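Long-range contacts in alpha-1,2-mannosyltransferase (Ktr4), putative (Neosartorya fumigata, PDB 7BOP), which belongs to a fungal family of glycosyltransferases with a GT-A fold and is modelled with guanosine-5'-diphosphate and a manganese ion: residues E140-E145 / G308-R313; L216-T221 / N282-D287; I222-D227 / T276-S281. One frame throughout, in Å; residues are numbered along the deposited sequence.

The three contacts are nested along the chain. Interaction 3 lies inside the loop closed by interaction 2, and both lie inside the loop closed by interaction 1. Interactions 2 and 3 belong to one mixed sheet of the GT-A fold. They share strand 218-224, which ties both later strands, 278-279 and 284-287, into that sheet. Their centres are 13 Å apart, and Phe220 packs on Phe279 between them. Interaction 1 instead joins helical elements at the periphery, the start of helix 144-157 and the short helix 308-311. Its centre is 28 Å from that of interaction 2 and 23 Å from that of interaction 3, which it touches through Arg313 and Asp226.

Interaction 1: residues E140-E145 / G308-R313; sequences EWINME and GFFYER
Tyr311 reaches Ile142 and Asn143 with the far end of its ring. Its OH accepts the backbone N-H of Asn143. Asn143 N lies 2.8 Å from Tyr311 OH, in the plane of the ring, and the bond is nearly straight at 167°. A water, also at the ring edge, sits 2.6 Å from Tyr311 OH and donates to Trp141 O at 2.8 Å. Trp141 NE1 hydrogen-bonds Asp304 O. The tyrosine hydroxyl thus serves two neighbouring peptide groups. The contact joins the entrance of helix 144-157 to the short helix 308-311. Asn143 is the N-cap of the longer helix, and its OD1 accepts the backbone N-H of Leu146. Tyr311 therefore holds the capping backbone while the cap side chain serves the helix. Ile142 and Tyr311 run past each other in opposite directions, with Ile142 CG2 4.0 Å from Tyr311 CE1. Phe310 instead crosses Ile142 at about a right angle. Ile142 CG1 lies beside its backbone N (chi1 -62°) and comes within 3.8 Å of Phe310 CD2. Ile142 CG2, the other branch, rests 3.9 Å from Phe310 CB, so the fork meets both aromatic residues. Phe310 also packs on Phe147 of helix 144-157 and on Arg172 of helix 165-177.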
# COMPACT_ATOMS: atom_id res chain seq x y z
N GLU A 140 -1.03 -10.48 23.99
CA GLU A 140 -0.88 -10.60 25.45
C GLU A 140 0.43 -10.03 26.00
O GLU A 140 0.47 -9.49 27.10
CB GLU A 140 -1.00 -12.08 25.88
CG GLU A 140 0.16 -12.96 25.43
CD GLU A 140 -0.10 -14.46 25.53
OE1 GLU A 140 -1.26 -14.88 25.75
OE2 GLU A 140 0.87 -15.23 25.38
N TRP A 141 1.51 -10.16 25.23
CA TRP A 141 2.84 -9.73 25.67
C TRP A 141 3.08 -8.22 25.64
O TRP A 141 4.12 -7.78 26.12
CB TRP A 141 3.94 -10.45 24.89
CG TRP A 141 3.93 -10.23 23.41
CD1 TRP A 141 4.46 -9.18 22.73
CD2 TRP A 141 3.37 -11.10 22.42
NE1 TRP A 141 4.26 -9.33 21.38
CE2 TRP A 141 3.60 -10.51 21.16
CE3 TRP A 141 2.69 -12.33 22.48
CZ2 TRP A 141 3.17 -11.09 19.97
CZ3 TRP A 141 2.27 -12.92 21.29
CH2 TRP A 141 2.51 -12.29 20.05
N ILE A 142 2.15 -7.44 25.08
CA ILE A 142 2.31 -5.99 25.01
C ILE A 142 1.85 -5.39 26.33
O ILE A 142 0.71 -5.62 26.75
CB ILE A 142 1.50 -5.36 23.85
CG1 ILE A 142 1.99 -5.91 22.49
CG2 ILE A 142 1.56 -3.83 23.89
CD1 ILE A 142 3.44 -5.65 22.15
N ASN A 143 2.72 -4.62 26.96
CA ASN A 143 2.39 -3.91 28.19
C ASN A 143 1.74 -2.57 27.84
O ASN A 143 2.37 -1.72 27.21
CB ASN A 143 3.65 -3.70 29.03
CG ASN A 143 3.36 -3.08 30.38
OD1 ASN A 143 3.11 -1.88 30.49
ND2 ASN A 143 3.38 -3.90 31.42
N MET A 144 0.49 -2.38 28.26
CA MET A 144 -0.26 -1.18 27.90
C MET A 144 0.24 0.09 28.58
O MET A 144 0.06 1.17 28.02
CB MET A 144 -1.77 -1.37 28.12
CG MET A 144 -2.40 -2.47 27.27
SD MET A 144 -2.00 -2.34 25.51
CE MET A 144 -2.90 -0.84 25.13
N GLU A 145 0.84 -0.01 29.77
CA GLU A 145 1.49 1.17 30.39
C GLU A 145 2.70 1.66 29.60
O GLU A 145 2.88 2.87 29.44
CB GLU A 145 1.89 0.92 31.85
CG GLU A 145 0.89 1.48 32.85
CD GLU A 145 1.22 1.15 34.29
OE1 GLU A 145 2.41 1.28 34.69
OE2 GLU A 145 0.29 0.78 35.04
N GLY A 308 7.30 -3.23 18.45
CA GLY A 308 7.33 -1.94 17.80
C GLY A 308 6.08 -1.46 17.09
O GLY A 308 5.95 -0.27 16.83
N PHE A 309 5.14 -2.36 16.78
CA PHE A 309 3.80 -1.92 16.34
C PHE A 309 3.08 -1.09 17.40
O PHE A 309 2.23 -0.26 17.05
CB PHE A 309 2.92 -3.10 15.90
CG PHE A 309 3.35 -3.72 14.60
CD1 PHE A 309 3.32 -2.97 13.42
CD2 PHE A 309 3.79 -5.04 14.54
CE1 PHE A 309 3.74 -3.53 12.22
CE2 PHE A 309 4.20 -5.60 13.34
CZ PHE A 309 4.18 -4.85 12.18
N PHE A 310 3.40 -1.31 18.67
CA PHE A 310 2.78 -0.59 19.79
C PHE A 310 3.71 0.36 20.50
O PHE A 310 3.31 1.48 20.79
CB PHE A 310 2.14 -1.58 20.76
CG PHE A 310 1.04 -2.35 20.12
CD1 PHE A 310 -0.21 -1.77 19.97
CD2 PHE A 310 1.28 -3.58 19.55
CE1 PHE A 310 -1.23 -2.45 19.32
CE2 PHE A 310 0.27 -4.27 18.91
CZ PHE A 310 -0.98 -3.70 18.78
N TYR A 311 4.94 -0.05 20.79
CA TYR A 311 5.90 0.83 21.48
C TYR A 311 6.50 1.89 20.57
O TYR A 311 7.01 2.91 21.04
CB TYR A 311 7.01 0.02 22.17
CG TYR A 311 6.50 -1.10 23.07
CD1 TYR A 311 5.41 -0.91 23.92
CD2 TYR A 311 7.13 -2.34 23.08
CE1 TYR A 311 4.95 -1.92 24.75
CE2 TYR A 311 6.68 -3.37 23.91
CZ TYR A 311 5.59 -3.16 24.74
OH TYR A 311 5.15 -4.17 25.55
N GLU A 312 6.46 1.63 19.26
CA GLU A 312 6.74 2.65 18.26
C GLU A 312 5.48 2.72 17.43
O GLU A 312 4.44 2.26 17.89
CB GLU A 312 8.02 2.29 17.49
CG GLU A 312 9.24 2.40 18.37
CD GLU A 312 10.53 1.90 17.75
OE1 GLU A 312 10.68 1.87 16.50
OE2 GLU A 312 11.44 1.55 18.53
N ARG A 313 5.52 3.29 16.22
CA ARG A 313 4.33 3.34 15.38
C ARG A 313 4.69 2.83 13.99
O ARG A 313 4.52 3.52 12.99
CB ARG A 313 3.76 4.76 15.34
CG ARG A 313 2.30 4.83 14.87
CD ARG A 313 2.07 5.94 13.86
NE ARG A 313 2.78 5.66 12.61
CZ ARG A 313 2.70 6.38 11.49
NH1 ARG A 313 1.91 7.45 11.43
NH2 ARG A 313 3.40 6.02 10.43
O HOH W 1 6.44 -6.42 25.53

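Interaction 2: residues L216-T221 / N282-D287; sequences LTYGFT and NFEIGD
Gly219 and Ile285 form an antiparallel hydrogen-bonded pair. Gly219 N donates to Ile285 O at 2.7 Å, and Ile285 N returns a bond to Gly219 O at 3.2 Å. Asp287 N adds a third rung to Thr217 O. Beside this ladder, Tyr218 OH donates to Glu284 OE1 over 2.6 Å. The oxygen lies in the ring plane, but the hydroxyl meets it from above the carboxylate, and the two flat groups stand 84° apart. A water donates to both Tyr218 OH and Phe283 O. The Thr221 and Phe283 side chains cross at about a right angle. Thr221 CG2 makes a CH-pi contact over one face, 3.7 Å from the centroid of the Phe283 ring. Phe283 CG is anti to its own backbone N (chi1 171°), which carries the ring to the threonine. In the second shell, His320 hydrogen-bonds Glu284 OE1, which so has two partners, and Tyr190 hydrogen-bonds OE2. Two waters tie Asp287 OD2 to Leu216 O and Thr217 OG1, while its OD1 caps Asp289 N. Within the GT-A sheet, strand 284-287 lies between 218-224 and 189-192. Strand 333-335 flanks 218-224 on its other edge, helix 207-213 meets Leu216 and Ile285, and helix 316-327 meets Thr217 and Tyr218.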
# COMPACT_ATOMS: atom_id res chain seq x y z
N LEU A 216 3.45 -11.46 -10.83
CA LEU A 216 3.83 -10.29 -10.06
C LEU A 216 3.37 -10.42 -8.62
O LEU A 216 2.34 -11.04 -8.31
CB LEU A 216 3.30 -9.01 -10.70
CG LEU A 216 3.76 -8.76 -12.14
CD1 LEU A 216 3.24 -7.42 -12.63
CD2 LEU A 216 5.27 -8.83 -12.33
N THR A 217 4.16 -9.82 -7.73
CA THR A 217 3.97 -9.90 -6.31
C THR A 217 3.24 -8.68 -5.78
O THR A 217 2.43 -8.80 -4.87
CB THR A 217 5.34 -10.05 -5.61
OG1 THR A 217 5.97 -11.24 -6.09
CG2 THR A 217 5.22 -10.11 -4.11
N TYR A 218 3.52 -7.50 -6.32
CA TYR A 218 3.05 -6.27 -5.71
C TYR A 218 3.08 -5.13 -6.68
O TYR A 218 3.98 -5.04 -7.52
CB TYR A 218 3.96 -5.94 -4.53
CG TYR A 218 3.55 -4.82 -3.62
CD1 TYR A 218 2.72 -5.05 -2.53
CD2 TYR A 218 4.08 -3.54 -3.79
CE1 TYR A 218 2.40 -4.03 -1.65
CE2 TYR A 218 3.77 -2.51 -2.91
CZ TYR A 218 2.93 -2.75 -1.85
OH TYR A 218 2.63 -1.72 -0.98
N GLY A 219 2.09 -4.25 -6.56
CA GLY A 219 2.01 -3.05 -7.36
C GLY A 219 1.75 -1.83 -6.50
O GLY A 219 0.96 -1.88 -5.55
N PHE A 220 2.41 -0.73 -6.86
CA PHE A 220 2.29 0.55 -6.15
C PHE A 220 2.11 1.72 -7.11
O PHE A 220 2.37 1.59 -8.30
CB PHE A 220 3.54 0.78 -5.28
CG PHE A 220 4.77 1.15 -6.06
CD1 PHE A 220 5.54 0.18 -6.68
CD2 PHE A 220 5.17 2.49 -6.17
CE1 PHE A 220 6.68 0.51 -7.40
CE2 PHE A 220 6.31 2.83 -6.90
CZ PHE A 220 7.07 1.83 -7.51
N THR A 221 1.68 2.86 -6.59
CA THR A 221 1.62 4.11 -7.37
C THR A 221 2.53 5.22 -6.85
O THR A 221 3.01 6.00 -7.65
CB THR A 221 0.19 4.68 -7.42
OG1 THR A 221 -0.34 4.73 -6.10
CG2 THR A 221 -0.71 3.80 -8.29
N ASN A 282 -1.65 2.85 1.29
CA ASN A 282 -3.08 3.13 1.11
C ASN A 282 -3.60 2.61 -0.25
O ASN A 282 -4.77 2.23 -0.36
CB ASN A 282 -3.43 4.60 1.32
CG ASN A 282 -2.52 5.54 0.55
OD1 ASN A 282 -2.58 5.63 -0.68
ND2 ASN A 282 -1.69 6.26 1.28
N PHE A 283 -2.73 2.59 -1.25
CA PHE A 283 -2.93 1.86 -2.51
C PHE A 283 -2.01 0.65 -2.52
O PHE A 283 -0.79 0.81 -2.31
CB PHE A 283 -2.57 2.74 -3.72
CG PHE A 283 -2.56 2.00 -5.04
CD1 PHE A 283 -1.44 1.25 -5.44
CD2 PHE A 283 -3.66 2.03 -5.88
CE1 PHE A 283 -1.43 0.55 -6.63
CE2 PHE A 283 -3.65 1.33 -7.09
CZ PHE A 283 -2.54 0.59 -7.46
N GLU A 284 -2.56 -0.53 -2.80
CA GLU A 284 -1.76 -1.74 -3.03
C GLU A 284 -2.54 -2.67 -3.93
O GLU A 284 -3.75 -2.83 -3.75
CB GLU A 284 -1.48 -2.51 -1.74
CG GLU A 284 -0.61 -1.81 -0.73
CD GLU A 284 -0.13 -2.70 0.40
OE1 GLU A 284 1.01 -2.46 0.87
OE2 GLU A 284 -0.85 -3.65 0.80
N ILE A 285 -1.85 -3.28 -4.89
CA ILE A 285 -2.35 -4.46 -5.58
C ILE A 285 -1.31 -5.54 -5.32
O ILE A 285 -0.15 -5.39 -5.70
CB ILE A 285 -2.55 -4.22 -7.08
CG1 ILE A 285 -3.61 -3.13 -7.30
CG2 ILE A 285 -2.97 -5.52 -7.77
CD1 ILE A 285 -3.76 -2.64 -8.73
N GLY A 286 -1.71 -6.62 -4.64
CA GLY A 286 -0.73 -7.58 -4.16
C GLY A 286 -1.13 -9.04 -4.22
O GLY A 286 -2.31 -9.36 -4.32
N ASP A 287 -0.11 -9.88 -4.15
CA ASP A 287 -0.24 -11.34 -4.07
C ASP A 287 -0.28 -11.73 -2.60
O ASP A 287 0.74 -11.70 -1.90
CB ASP A 287 0.97 -11.96 -4.80
CG ASP A 287 0.94 -13.48 -4.85
OD1 ASP A 287 0.12 -14.12 -4.16
OD2 ASP A 287 1.76 -14.03 -5.60
O HOH W 2 1.58 -13.61 -8.39
O HOH W 3 4.34 -13.48 -5.51
O HOH W 4 1.90 0.78 -2.20
O HOH W 5 -0.39 5.50 -2.99

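Interaction 3: residues I222-D227 / T276-S281; sequences INLFDD and TCHFWS
Cys277 places a disulfide sulfur over the Phe225 ring. Cys277 SG is 3.7 Å from the centroid of the Phe225 ring and shifted toward its rim. Its disulfide to Cys375 ties the contact to the C-terminal part of the chain. Trp280 makes a second contact through a ring face. Leu224 CD1 stands 3.4 Å from the centroid of the five-membered ring of Trp280, only 4° from its normal. Trp280 CG is anti to the backbone N (chi1 -155°), and the indole lies across the leucine tip. Ile222 runs alongside the same indole and points the same way, with Ile222 CG2 3.7 Å from Trp280 CE3. Leu224 and His278 are an antiparallel hydrogen-bonded pair with reciprocal backbone bonds. They join the end of strand 218-224 to the short strand 278-279 in the mixed sheet of the GT-A fold. Trp280 N also donates to Ile222 O. At the other end, Asp226 N donates to Thr276 OG1 at 3.0 Å. Leu224 O lies over one face of the His278 ring, and His278 ND1 donates instead to Thr276 O at 3.0 Å. That bond is nearly straight (174°) and lies in both the ring and carbonyl planes, which fixes the rotation of the imidazole. The side chain of Trp280 is about 6 Å from the bound guanosine-5'-diphosphate. His278 NE2 and Trp280 NE1 both hydrogen-bond one glycerol, probably from the crystallisation liquor. With the proton on ND1, a neutral His278 would probably offer NE2 to it as an acceptor, while Trp280 NE1 can only donate.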
# COMPACT_ATOMS: atom_id res chain seq x y z
N ILE A 222 2.74 5.29 -5.54
CA ILE A 222 3.47 6.40 -4.89
C ILE A 222 4.55 5.82 -3.96
O ILE A 222 4.37 4.75 -3.38
CB ILE A 222 2.47 7.33 -4.15
CG1 ILE A 222 1.56 8.01 -5.19
CG2 ILE A 222 3.17 8.38 -3.29
CD1 ILE A 222 0.43 8.87 -4.61
N ASN A 223 5.69 6.50 -3.88
CA ASN A 223 6.86 6.02 -3.12
C ASN A 223 7.39 7.21 -2.32
O ASN A 223 7.83 8.20 -2.91
CB ASN A 223 7.91 5.48 -4.09
CG ASN A 223 8.98 4.62 -3.42
OD1 ASN A 223 9.67 5.05 -2.49
ND2 ASN A 223 9.11 3.38 -3.89
N LEU A 224 7.34 7.12 -1.00
CA LEU A 224 7.58 8.25 -0.10
C LEU A 224 8.62 7.96 0.96
O LEU A 224 8.83 6.82 1.35
CB LEU A 224 6.29 8.60 0.66
CG LEU A 224 5.01 8.96 -0.07
CD1 LEU A 224 3.93 9.30 0.94
CD2 LEU A 224 5.21 10.14 -0.99
N PHE A 225 9.22 9.04 1.48
CA PHE A 225 9.91 9.00 2.77
C PHE A 225 8.89 8.90 3.91
O PHE A 225 7.74 9.34 3.78
CB PHE A 225 10.79 10.25 2.94
CG PHE A 225 11.99 10.26 2.05
CD1 PHE A 225 13.17 9.66 2.45
CD2 PHE A 225 11.93 10.82 0.78
CE1 PHE A 225 14.29 9.64 1.62
CE2 PHE A 225 13.04 10.80 -0.06
CZ PHE A 225 14.22 10.21 0.36
N ASP A 226 9.30 8.30 5.02
CA ASP A 226 8.49 8.25 6.23
C ASP A 226 9.09 9.15 7.30
O ASP A 226 10.20 9.68 7.14
CB ASP A 226 8.37 6.82 6.77
CG ASP A 226 7.01 6.53 7.41
OD1 ASP A 226 6.32 7.47 7.85
OD2 ASP A 226 6.63 5.34 7.46
N ASP A 227 8.36 9.31 8.39
CA ASP A 227 8.85 9.96 9.59
C ASP A 227 9.74 8.97 10.38
O ASP A 227 9.23 7.99 10.91
CB ASP A 227 7.65 10.39 10.44
CG ASP A 227 8.06 11.11 11.72
OD1 ASP A 227 9.26 11.30 11.97
OD2 ASP A 227 7.15 11.46 12.49
N THR A 276 13.82 4.96 5.16
CA THR A 276 12.42 5.25 5.49
C THR A 276 11.50 5.22 4.27
O THR A 276 10.29 5.38 4.41
CB THR A 276 12.19 6.58 6.26
OG1 THR A 276 12.24 7.69 5.35
CG2 THR A 276 13.17 6.73 7.42
N CYS A 277 12.07 4.99 3.08
CA CYS A 277 11.28 4.98 1.87
C CYS A 277 10.38 3.75 1.82
O CYS A 277 10.75 2.66 2.26
CB CYS A 277 12.16 5.05 0.63
SG CYS A 277 13.01 6.63 0.52
N HIS A 278 9.18 3.96 1.30
CA HIS A 278 8.18 2.93 1.31
C HIS A 278 7.20 3.16 0.19
O HIS A 278 6.96 4.29 -0.25
CB HIS A 278 7.45 2.91 2.66
CG HIS A 278 6.78 4.20 3.02
ND1 HIS A 278 7.44 5.23 3.66
CD2 HIS A 278 5.50 4.62 2.85
CE1 HIS A 278 6.60 6.23 3.86
NE2 HIS A 278 5.42 5.88 3.38
N PHE A 279 6.62 2.05 -0.26
CA PHE A 279 5.48 2.08 -1.17
C PHE A 279 4.32 2.59 -0.34
O PHE A 279 4.14 2.16 0.81
CB PHE A 279 5.20 0.68 -1.68
CG PHE A 279 6.39 0.01 -2.32
CD1 PHE A 279 6.96 0.54 -3.47
CD2 PHE A 279 6.93 -1.14 -1.78
CE1 PHE A 279 8.05 -0.06 -4.06
CE2 PHE A 279 8.02 -1.75 -2.36
CZ PHE A 279 8.58 -1.22 -3.51
N TRP A 280 3.54 3.51 -0.88
CA TRP A 280 2.54 4.18 -0.06
C TRP A 280 1.28 3.31 -0.02
O TRP A 280 0.43 3.37 -0.91
CB TRP A 280 2.25 5.59 -0.57
CG TRP A 280 1.71 6.51 0.49
CD1 TRP A 280 1.93 6.42 1.84
CD2 TRP A 280 0.91 7.67 0.29
NE1 TRP A 280 1.30 7.44 2.49
CE2 TRP A 280 0.67 8.23 1.57
CE3 TRP A 280 0.36 8.29 -0.83
CZ2 TRP A 280 -0.09 9.39 1.75
CZ3 TRP A 280 -0.40 9.44 -0.65
CH2 TRP A 280 -0.62 9.97 0.64
N SER A 281 1.19 2.53 1.05
CA SER A 281 0.31 1.36 1.13
C SER A 281 -1.20 1.60 1.15
O SER A 281 -1.96 0.64 1.07
CB SER A 281 0.69 0.53 2.35
OG SER A 281 0.36 1.23 3.53
O HOH W 6 1.38 3.24 -3.68